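Local coordinates for fumarylacetoacetate hydrolase (Burkholderia xenovorans, PDB 5TI1), which probably hydrolyses fumarylacetoacetate to fumarate and acetoacetate, the final step of phenylalanine and tyrosine breakdown, with the help of a bound metal ion, at residues Ser13-Thr18 with Ser107-Leu112; Pro21-Trp26 with Phe37-Leu42; Arg202-Leu207 with Phe217-Lys222; Trp261-Ile266 with Lys280-Thr285. One frame throughout, in Å; residues are numbered along the deposited sequence.

Contact 1 (Ser13-Thr18 with Ser107-Leu112); sequences SDLQAT and SVRVQL
V110 of helix 102-116 is met by D14, L15 and T18, where the short N-terminal helix 13-17 packs across the longer one; the two segment axes pass 9.2 Å apart at 55°, a helix-helix crossing. The apolar part is small, as suits a partly exposed join. A compact branched residue fits here because both of its methyls can lie against D14: V110 CG1 touches the D14 CB methylene at 3.7 Å, while V110 CG2 reaches over the D14-L15 backbone to 4.0 Å from L15 N. T18 CG2 adds to this layer, reaching V110 CG2 at 4.1 Å and crossing that side chain at about a right angle. On the flank, L15 CD1 comes to the aliphatic CD of R109.

The polar part belongs to T18 and R109. Extended from CG to NE, the arginine carries its head beyond the helix, where Q40 O and N41 O take its terminal nitrogens and T18 O adds a weak bond from NH2. With chi1 of T18 at 71°, OG1 sits between the backbone N and the carbonyl carbon and turns back to donate to L15 O at 2.6 Å. That same OG1 receives R109 NE at 2.9 Å, almost within the guanidinium plane and at 162°.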
# COMPACT_ATOMS: atom_id res chain seq x y z
N SER B 13 30.34 -8.91 21.33
CA SER B 13 30.33 -9.40 22.70
C SER B 13 29.40 -8.55 23.57
O SER B 13 28.72 -9.07 24.47
CB SER B 13 31.75 -9.41 23.26
OG SER B 13 31.73 -9.64 24.66
N ASP B 14 29.37 -7.24 23.32
CA ASP B 14 28.41 -6.37 23.98
C ASP B 14 26.98 -6.78 23.66
O ASP B 14 26.11 -6.80 24.55
CB ASP B 14 28.62 -4.92 23.56
CG ASP B 14 29.87 -4.31 24.14
OD1 ASP B 14 30.29 -4.75 25.23
OD2 ASP B 14 30.41 -3.38 23.52
N LEU B 15 26.71 -7.09 22.39
CA LEU B 15 25.38 -7.52 22.00
C LEU B 15 25.00 -8.82 22.69
O LEU B 15 23.85 -8.99 23.12
CB LEU B 15 25.32 -7.67 20.48
CG LEU B 15 23.98 -8.14 19.91
CD1 LEU B 15 22.89 -7.10 20.16
CD2 LEU B 15 24.11 -8.44 18.43
N GLN B 16 25.95 -9.74 22.83
CA GLN B 16 25.65 -11.02 23.47
C GLN B 16 25.27 -10.83 24.93
O GLN B 16 24.37 -11.52 25.44
CB GLN B 16 26.85 -11.96 23.34
CG GLN B 16 26.56 -13.34 23.89
CD GLN B 16 25.28 -13.91 23.32
OE1 GLN B 16 24.27 -14.03 24.02
NE2 GLN B 16 25.31 -14.25 22.03
N ALA B 17 25.95 -9.91 25.63
CA ALA B 17 25.65 -9.69 27.04
C ALA B 17 24.19 -9.28 27.25
O ALA B 17 23.61 -9.61 28.28
CB ALA B 17 26.59 -8.62 27.61
N THR B 18 23.60 -8.57 26.28
CA THR B 18 22.21 -8.14 26.41
C THR B 18 21.22 -9.29 26.32
O THR B 18 20.05 -9.12 26.65
CB THR B 18 21.87 -7.11 25.32
OG1 THR B 18 21.81 -7.76 24.04
CG2 THR B 18 22.90 -5.99 25.28
N SER B 107 23.86 -0.50 19.06
CA SER B 107 24.45 0.49 19.96
C SER B 107 23.44 0.96 21.01
O SER B 107 23.73 0.92 22.22
CB SER B 107 24.96 1.69 19.15
OG SER B 107 25.49 2.68 20.01
N VAL B 108 22.26 1.39 20.58
CA VAL B 108 21.24 1.83 21.53
C VAL B 108 20.88 0.70 22.49
O VAL B 108 20.76 0.91 23.71
CB VAL B 108 20.00 2.36 20.79
CG1 VAL B 108 18.85 2.59 21.77
CG2 VAL B 108 20.33 3.66 20.08
N ARG B 109 20.71 -0.51 21.96
CA ARG B 109 20.31 -1.63 22.81
C ARG B 109 21.37 -1.93 23.88
O ARG B 109 21.03 -2.23 25.03
CB ARG B 109 20.05 -2.86 21.96
CG ARG B 109 19.81 -4.08 22.80
CD ARG B 109 19.62 -5.32 21.98
NE ARG B 109 19.50 -6.45 22.87
CZ ARG B 109 18.36 -6.84 23.41
NH1 ARG B 109 17.24 -6.18 23.12
NH2 ARG B 109 18.32 -7.88 24.24
N VAL B 110 22.65 -1.85 23.51
CA VAL B 110 23.71 -2.13 24.47
C VAL B 110 23.77 -1.03 25.53
O VAL B 110 23.91 -1.32 26.73
CB VAL B 110 25.06 -2.30 23.75
CG1 VAL B 110 26.18 -2.45 24.76
CG2 VAL B 110 25.02 -3.52 22.85
N GLN B 111 23.68 0.23 25.12
CA GLN B 111 23.69 1.33 26.08
C GLN B 111 22.53 1.20 27.07
O GLN B 111 22.72 1.31 28.29
CB GLN B 111 23.63 2.67 25.35
CG GLN B 111 24.85 2.98 24.48
CD GLN B 111 24.67 4.26 23.68
OE1 GLN B 111 24.78 5.37 24.20
NE2 GLN B 111 24.37 4.11 22.39
N LEU B 112 21.33 0.94 26.55
CA LEU B 112 20.15 0.83 27.40
C LEU B 112 20.27 -0.35 28.36
O LEU B 112 19.99 -0.23 29.56
CB LEU B 112 18.90 0.69 26.54
CG LEU B 112 18.24 2.00 26.13
CD1 LEU B 112 17.08 1.74 25.18
CD2 LEU B 112 17.75 2.76 27.36

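Contact 2 (Pro21-Trp26 with Phe37-Leu42); sequences PSRKSW and FSIQNL
I39 and Q40 divide the contact with R23 between them, one apolar and one polar. I39 CG2 lies 3.6 Å from R23 O, and I39 CD1 reaches between the side chains of R23 and S25, 3.9 Å from R23 CD and 4.0 Å from S25 CB; the long CG1-CD1 branch suits a place where it must lie against both the aliphatic stem of an arginine and a small serine. Beside it, Q40 NE2 donates to R23 O at 3.0 Å, tilted 30° from the carbonyl plane and bent to 139° at the hydrogen. The Q40 chain folds at chi2 (81°), which brings the amide back to the R23 backbone, and NE2 has a further acceptor in D20 O. At the other end of the amide, Q40 OE1 accepts from a water at 2.8 Å, and that water accepts from K24 NZ.

Farther out, the R23 guanidinium is fixed by A17 O and S117 OG, and S25 OG is bonded to L116 O, so the 21-26 chain is held against the end of helix 102-116. I39 and Q40 are the central residues of a type I beta-turn, closed by N41 N to S38 O at 2.9 Å. The whole is a loop-on-loop contact in the irregular lead-in to strand 44-49 of the five-stranded antiparallel sheet.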
# COMPACT_ATOMS: atom_id res chain seq x y z
N PRO B 21 20.29 -14.50 29.95
CA PRO B 21 19.16 -14.70 30.87
C PRO B 21 19.43 -14.33 32.33
O PRO B 21 18.48 -14.06 33.07
CB PRO B 21 18.88 -16.20 30.74
CG PRO B 21 19.29 -16.52 29.36
CD PRO B 21 20.52 -15.69 29.11
N SER B 22 20.69 -14.32 32.76
CA SER B 22 20.98 -14.04 34.16
C SER B 22 20.88 -12.55 34.48
O SER B 22 20.75 -12.19 35.66
CB SER B 22 22.36 -14.57 34.54
OG SER B 22 23.40 -13.82 33.94
N ARG B 23 20.93 -11.68 33.48
CA ARG B 23 20.88 -10.25 33.74
C ARG B 23 19.50 -9.84 34.26
O ARG B 23 18.48 -10.42 33.88
CB ARG B 23 21.22 -9.47 32.47
CG ARG B 23 21.32 -7.97 32.67
CD ARG B 23 21.74 -7.30 31.38
NE ARG B 23 22.97 -7.88 30.86
CZ ARG B 23 24.19 -7.43 31.13
NH1 ARG B 23 24.34 -6.39 31.94
NH2 ARG B 23 25.25 -8.03 30.60
N LYS B 24 19.49 -8.86 35.15
CA LYS B 24 18.26 -8.32 35.72
C LYS B 24 18.39 -6.81 35.81
O LYS B 24 19.48 -6.25 35.71
CB LYS B 24 17.97 -8.92 37.12
CG LYS B 24 17.84 -10.44 37.13
CD LYS B 24 16.62 -10.91 36.35
CE LYS B 24 16.73 -12.40 36.03
NZ LYS B 24 15.62 -12.89 35.17
N SER B 25 17.25 -6.15 36.02
CA SER B 25 17.17 -4.70 36.04
C SER B 25 16.89 -4.19 37.45
O SER B 25 16.32 -4.89 38.29
CB SER B 25 16.06 -4.20 35.10
OG SER B 25 15.96 -2.79 35.13
N TRP B 26 17.29 -2.94 37.69
CA TRP B 26 16.83 -2.24 38.88
C TRP B 26 15.41 -1.71 38.74
O TRP B 26 14.87 -1.17 39.71
CB TRP B 26 17.78 -1.09 39.23
CG TRP B 26 18.13 -0.22 38.08
CD1 TRP B 26 19.24 -0.31 37.29
CD2 TRP B 26 17.38 0.89 37.59
NE1 TRP B 26 19.22 0.68 36.33
CE2 TRP B 26 18.08 1.42 36.49
CE3 TRP B 26 16.16 1.48 37.96
CZ2 TRP B 26 17.62 2.52 35.77
CZ3 TRP B 26 15.71 2.57 37.24
CH2 TRP B 26 16.43 3.07 36.15
N PHE B 37 8.27 -7.57 29.43
CA PHE B 37 9.31 -6.58 29.18
C PHE B 37 10.51 -6.75 30.11
O PHE B 37 10.89 -5.84 30.85
CB PHE B 37 8.67 -5.20 29.27
CG PHE B 37 7.45 -5.07 28.40
CD1 PHE B 37 7.53 -5.35 27.04
CD2 PHE B 37 6.21 -4.75 28.94
CE1 PHE B 37 6.41 -5.27 26.23
CE2 PHE B 37 5.08 -4.66 28.14
CZ PHE B 37 5.18 -4.92 26.78
N SER B 38 11.11 -7.94 30.04
CA SER B 38 12.36 -8.23 30.73
C SER B 38 13.46 -7.32 30.22
O SER B 38 13.37 -6.74 29.14
CB SER B 38 12.75 -9.69 30.47
OG SER B 38 12.66 -9.95 29.07
N ILE B 39 14.54 -7.22 31.00
CA ILE B 39 15.69 -6.44 30.53
C ILE B 39 16.25 -7.03 29.25
O ILE B 39 16.97 -6.35 28.51
CB ILE B 39 16.77 -6.33 31.63
CG1 ILE B 39 17.70 -5.14 31.35
CG2 ILE B 39 17.54 -7.62 31.74
CD1 ILE B 39 18.82 -4.98 32.37
N GLN B 40 15.93 -8.30 28.96
CA GLN B 40 16.39 -8.93 27.73
C GLN B 40 15.58 -8.50 26.52
O GLN B 40 16.02 -8.74 25.38
CB GLN B 40 16.33 -10.46 27.88
CG GLN B 40 17.39 -11.06 28.80
CD GLN B 40 17.03 -10.97 30.27
OE1 GLN B 40 15.94 -10.52 30.63
NE2 GLN B 40 17.94 -11.41 31.14
N ASN B 41 14.43 -7.87 26.72
CA ASN B 41 13.56 -7.51 25.61
C ASN B 41 13.99 -6.18 25.00
O ASN B 41 14.64 -6.16 23.95
CB ASN B 41 12.10 -7.45 26.07
CG ASN B 41 11.13 -7.30 24.91
OD1 ASN B 41 11.54 -7.04 23.77
ND2 ASN B 41 9.85 -7.48 25.18
N LEU B 42 13.63 -5.08 25.66
CA LEU B 42 13.93 -3.73 25.20
C LEU B 42 13.28 -3.46 23.84
O LEU B 42 13.98 -3.20 22.85
CB LEU B 42 15.44 -3.50 25.15
CG LEU B 42 16.17 -3.90 26.44
CD1 LEU B 42 17.67 -3.67 26.32
CD2 LEU B 42 15.59 -3.17 27.63
O HOH W 1 15.10 -10.41 33.29

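Contact 3 (Arg202-Leu207 with Phe217-Lys222); sequences RPNGQL and FGACRK
G205 and G218 form the hydrogen-bonded pair at the centre of this contact: G218 N gives to G205 O at 3.0 Å, in the carbonyl plane, and G205 N returns a bond to G218 O at 3.1 Å. Both backbones are almost fully extended there, and with no side chain on G218, L207 CD1 comes to 3.9 Å from G218 O. The next acceptor along, P203 O, is taken by C220 N at 3.0 Å and 167°. P203 needs to offer only its carbonyl here, and its missing N-H leaves no donor to satisfy, while its ring packs through CG on C220 CB.

Past the end of the strand, C220 O is served by a side chain instead. R202 NH1 reaches it at 2.9 Å, from above the carbonyl plane, after the R202 chain bends at chi3 (-56°). The rest of this buried guanidinium is also matched: NE forms a salt bridge with D413, and NH2 bonds to I411 O. N204 ND2 is held by L443 O, and N204 OD1 rests over A219 CA at 3.2 Å. The Q206 amide is bonded outside the hairpin, OE1 to W269 NE1 of the same chain, and NE2 to E181 O and Y313 OH, both of the second subunit.

On the side of N204 and Q206, the F217 ring lies against N204 CB, with CZ at 3.7 Å, and meets Y313 of the second subunit; on the other side, L207 CD1 packs near A219 O. This is a twisted antiparallel beta-hairpin, strands 200-207 and 216-219, set at the subunit interface.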
# COMPACT_ATOMS: atom_id res chain seq x y z
N ARG B 202 -17.87 -3.03 12.57
CA ARG B 202 -18.35 -4.08 11.69
C ARG B 202 -18.66 -3.47 10.33
O ARG B 202 -19.45 -2.51 10.25
CB ARG B 202 -19.59 -4.77 12.26
CG ARG B 202 -20.20 -5.84 11.34
CD ARG B 202 -21.46 -6.47 11.98
NE ARG B 202 -21.18 -7.04 13.30
CZ ARG B 202 -20.71 -8.26 13.50
NH1 ARG B 202 -20.48 -9.06 12.47
NH2 ARG B 202 -20.47 -8.69 14.74
N PRO B 203 -18.05 -3.96 9.25
CA PRO B 203 -18.30 -3.38 7.93
C PRO B 203 -19.65 -3.79 7.35
O PRO B 203 -20.12 -4.90 7.56
CB PRO B 203 -17.15 -3.94 7.08
CG PRO B 203 -16.76 -5.24 7.78
CD PRO B 203 -16.96 -4.96 9.24
N ASN B 204 -20.28 -2.85 6.65
CA ASN B 204 -21.30 -3.21 5.67
C ASN B 204 -20.63 -3.51 4.34
O ASN B 204 -19.49 -3.11 4.09
CB ASN B 204 -22.31 -2.09 5.50
CG ASN B 204 -23.11 -1.83 6.76
OD1 ASN B 204 -23.66 -2.75 7.37
ND2 ASN B 204 -23.16 -0.58 7.18
N GLY B 205 -21.34 -4.21 3.47
CA GLY B 205 -20.80 -4.52 2.15
C GLY B 205 -21.77 -5.38 1.37
O GLY B 205 -22.89 -5.63 1.81
N GLN B 206 -21.31 -5.83 0.21
CA GLN B 206 -22.11 -6.72 -0.62
C GLN B 206 -21.99 -8.15 -0.11
O GLN B 206 -20.88 -8.66 0.09
CB GLN B 206 -21.68 -6.65 -2.09
CG GLN B 206 -21.84 -5.28 -2.72
CD GLN B 206 -21.90 -5.33 -4.24
OE1 GLN B 206 -22.20 -6.38 -4.83
NE2 GLN B 206 -21.62 -4.20 -4.88
N LEU B 207 -23.13 -8.80 0.09
CA LEU B 207 -23.21 -10.17 0.57
C LEU B 207 -23.97 -10.99 -0.46
O LEU B 207 -24.99 -10.55 -0.99
CB LEU B 207 -23.92 -10.24 1.93
CG LEU B 207 -23.48 -9.25 3.01
CD1 LEU B 207 -24.42 -9.30 4.23
CD2 LEU B 207 -22.04 -9.54 3.40
N PHE B 217 -26.88 -5.66 0.06
CA PHE B 217 -26.06 -4.78 0.88
C PHE B 217 -26.47 -4.95 2.34
O PHE B 217 -27.64 -4.84 2.66
CB PHE B 217 -26.26 -3.33 0.44
CG PHE B 217 -25.42 -2.34 1.21
CD1 PHE B 217 -24.11 -2.11 0.85
CD2 PHE B 217 -25.95 -1.64 2.27
CE1 PHE B 217 -23.34 -1.21 1.54
CE2 PHE B 217 -25.18 -0.73 2.97
CZ PHE B 217 -23.87 -0.52 2.59
N GLY B 218 -25.51 -5.24 3.21
CA GLY B 218 -25.88 -5.43 4.60
C GLY B 218 -24.68 -5.61 5.50
O GLY B 218 -23.53 -5.64 5.05
N ALA B 219 -24.96 -5.73 6.79
CA ALA B 219 -23.89 -5.90 7.77
C ALA B 219 -23.24 -7.26 7.60
O ALA B 219 -23.92 -8.28 7.48
CB ALA B 219 -24.42 -5.74 9.19
N CYS B 220 -21.90 -7.26 7.58
CA CYS B 220 -21.13 -8.50 7.60
C CYS B 220 -21.62 -9.45 8.69
O CYS B 220 -21.80 -9.06 9.85
CB CYS B 220 -19.66 -8.14 7.84
SG CYS B 220 -18.68 -9.44 8.49
N ARG B 221 -21.84 -10.72 8.32
CA ARG B 221 -22.28 -11.75 9.26
C ARG B 221 -21.18 -12.74 9.64
O ARG B 221 -21.44 -13.65 10.43
CB ARG B 221 -23.47 -12.52 8.69
CG ARG B 221 -24.73 -11.70 8.46
CD ARG B 221 -25.77 -12.49 7.69
NE ARG B 221 -26.81 -11.64 7.13
CZ ARG B 221 -27.82 -12.07 6.38
NH1 ARG B 221 -27.93 -13.36 6.08
NH2 ARG B 221 -28.72 -11.21 5.91
N LYS B 222 -19.97 -12.61 9.08
CA LYS B 222 -18.88 -13.54 9.37
C LYS B 222 -17.60 -12.73 9.63
O LYS B 222 -16.63 -12.80 8.88
CB LYS B 222 -18.69 -14.54 8.23
CG LYS B 222 -19.80 -15.56 8.12
CD LYS B 222 -19.35 -16.73 7.26
CE LYS B 222 -20.44 -17.77 7.15
NZ LYS B 222 -19.95 -18.91 6.34

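Contact 4 (Trp261-Ile266 with Lys280-Thr285); sequences WSARDI and KTFATT. With NA (sodium ion), chain L.
W261, F282 and A283 make the apolar centre. F282 CZ sits 3.6 Å from W261 CB, and the A283 methyl touches W261 CD1 at 3.8 Å; an alanine is small enough to lie beside the indole without pushing it away. F282 has chi1 at 64°, with CG between its backbone N and carbonyl carbon, which turns the ring toward the 261-263 chain, where CE1 meets the A263 methyl. S363 of the second subunit packs on the same phenylalanine.

Polar groups bound this centre. At the indole edge, W261 NE1 donates to T285 OG1 at 2.7 Å, nearly straight at 176° and in the ring plane, so the one polar atom of the buried indole is satisfied, and the bond restrains the ring's rotation. At the other end, K280 NZ gives to S262 OG at 2.8 Å; the lysine chain bends at chi2 and chi3 to get there, close to the magnesium ligands E226 and D260.

Between these ends lies a sodium ion, held by W261 O at 2.5 Å, K280 O, A283 O at 2.4 Å and, more loosely, T284 OG1 at 2.9 Å. D260 OD1 completes the set, and D260 is also a magnesium ligand. One carboxylate oxygen among four neutral ones suits a monovalent ion, and the shared aspartate couples the two sites, which is consistent with the sodium influencing the position of a magnesium ligand.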
# COMPACT_ATOMS: atom_id res chain seq x y z
N TRP B 261 -8.16 -8.37 10.65
CA TRP B 261 -9.61 -8.52 10.69
C TRP B 261 -10.16 -8.84 9.31
O TRP B 261 -9.80 -8.20 8.32
CB TRP B 261 -10.26 -7.24 11.23
CG TRP B 261 -9.73 -6.75 12.54
CD1 TRP B 261 -8.76 -5.80 12.74
CD2 TRP B 261 -10.17 -7.16 13.85
NE1 TRP B 261 -8.56 -5.61 14.09
CE2 TRP B 261 -9.41 -6.42 14.79
CE3 TRP B 261 -11.12 -8.07 14.31
CZ2 TRP B 261 -9.59 -6.56 16.17
CZ3 TRP B 261 -11.28 -8.22 15.69
CH2 TRP B 261 -10.53 -7.46 16.60
N SER B 262 -11.05 -9.83 9.25
CA SER B 262 -11.57 -10.34 7.99
C SER B 262 -13.09 -10.42 8.05
O SER B 262 -13.65 -10.93 9.02
CB SER B 262 -11.00 -11.73 7.69
OG SER B 262 -9.61 -11.64 7.38
N ALA B 263 -13.74 -9.93 6.99
CA ALA B 263 -15.18 -10.10 6.79
C ALA B 263 -15.35 -11.19 5.73
O ALA B 263 -15.28 -10.92 4.53
CB ALA B 263 -15.83 -8.79 6.36
N ARG B 264 -15.55 -12.43 6.18
CA ARG B 264 -15.38 -13.56 5.28
C ARG B 264 -16.50 -13.69 4.27
O ARG B 264 -16.26 -14.17 3.15
CB ARG B 264 -15.25 -14.86 6.07
CG ARG B 264 -14.11 -14.79 7.04
CD ARG B 264 -13.55 -16.14 7.36
NE ARG B 264 -12.37 -15.96 8.19
CZ ARG B 264 -11.16 -15.68 7.71
NH1 ARG B 264 -10.96 -15.57 6.40
NH2 ARG B 264 -10.16 -15.52 8.56
N ASP B 265 -17.73 -13.29 4.63
CA ASP B 265 -18.80 -13.33 3.65
C ASP B 265 -18.61 -12.25 2.58
O ASP B 265 -18.87 -12.50 1.40
CB ASP B 265 -20.18 -13.21 4.32
CG ASP B 265 -20.26 -12.08 5.35
OD1 ASP B 265 -19.25 -11.43 5.64
OD2 ASP B 265 -21.38 -11.85 5.87
N ILE B 266 -18.15 -11.06 2.98
CA ILE B 266 -17.76 -10.06 2.00
C ILE B 266 -16.63 -10.60 1.11
O ILE B 266 -16.59 -10.34 -0.10
CB ILE B 266 -17.35 -8.75 2.70
CG1 ILE B 266 -18.57 -8.11 3.39
CG2 ILE B 266 -16.74 -7.75 1.73
CD1 ILE B 266 -18.27 -6.79 4.07
N LYS B 280 -10.84 -7.09 3.81
CA LYS B 280 -9.62 -7.01 4.59
C LYS B 280 -9.25 -5.61 5.02
O LYS B 280 -8.63 -5.44 6.07
CB LYS B 280 -8.44 -7.58 3.80
CG LYS B 280 -8.60 -9.02 3.40
CD LYS B 280 -8.46 -9.91 4.59
CE LYS B 280 -7.84 -11.24 4.21
NZ LYS B 280 -7.65 -12.06 5.44
N THR B 281 -9.58 -4.61 4.21
CA THR B 281 -8.99 -3.29 4.35
C THR B 281 -9.74 -2.40 5.32
O THR B 281 -9.32 -1.25 5.51
CB THR B 281 -8.94 -2.60 2.99
OG1 THR B 281 -10.28 -2.39 2.53
CG2 THR B 281 -8.16 -3.45 1.98
N PHE B 282 -10.84 -2.87 5.93
CA PHE B 282 -11.57 -2.00 6.85
C PHE B 282 -10.83 -1.81 8.18
O PHE B 282 -11.09 -0.84 8.89
CB PHE B 282 -12.98 -2.56 7.10
CG PHE B 282 -13.00 -3.91 7.78
CD1 PHE B 282 -12.99 -5.07 7.04
CD2 PHE B 282 -13.05 -3.99 9.17
CE1 PHE B 282 -13.01 -6.31 7.67
CE2 PHE B 282 -13.08 -5.22 9.80
CZ PHE B 282 -13.05 -6.38 9.05
N ALA B 283 -9.89 -2.70 8.51
CA ALA B 283 -9.13 -2.61 9.75
C ALA B 283 -8.07 -3.71 9.83
O ALA B 283 -8.35 -4.86 9.51
CB ALA B 283 -10.04 -2.73 10.98
N THR B 284 -6.87 -3.34 10.25
CA THR B 284 -5.84 -4.29 10.64
C THR B 284 -5.18 -3.71 11.88
O THR B 284 -4.82 -2.53 11.89
CB THR B 284 -4.81 -4.51 9.51
OG1 THR B 284 -5.47 -5.04 8.35
CG2 THR B 284 -3.73 -5.47 9.96
N THR B 285 -5.07 -4.51 12.94
CA THR B 285 -4.55 -4.02 14.21
C THR B 285 -3.16 -4.60 14.46
O THR B 285 -2.92 -5.79 14.23
CB THR B 285 -5.50 -4.37 15.37
OG1 THR B 285 -6.80 -3.83 15.11
CG2 THR B 285 -5.00 -3.79 16.69
NA NA L . -7.84 -6.64 8.00

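Overall arrangement
From the N terminus, contact 1 closes a loop of nearly ninety residues by bringing helix 13-17 onto helix 102-116, and contact 2 is nested within that loop, closing a short excursion ahead of strand 44-49. The two touch, since R109 binds the backbone of 37-42. Contacts 3 and 4 follow in series, each closing a short loop in the C-terminal family region: the first pairs neighbouring strands, the second joins the end of strand 252-263 to the start of 284-292. They meet through R221 N with D265 OD2 and K222 O with R264 N, and both touch the second subunit. Contacts 1 and 3 have centres about 50 Å apart, on opposite sides of the chain's centre.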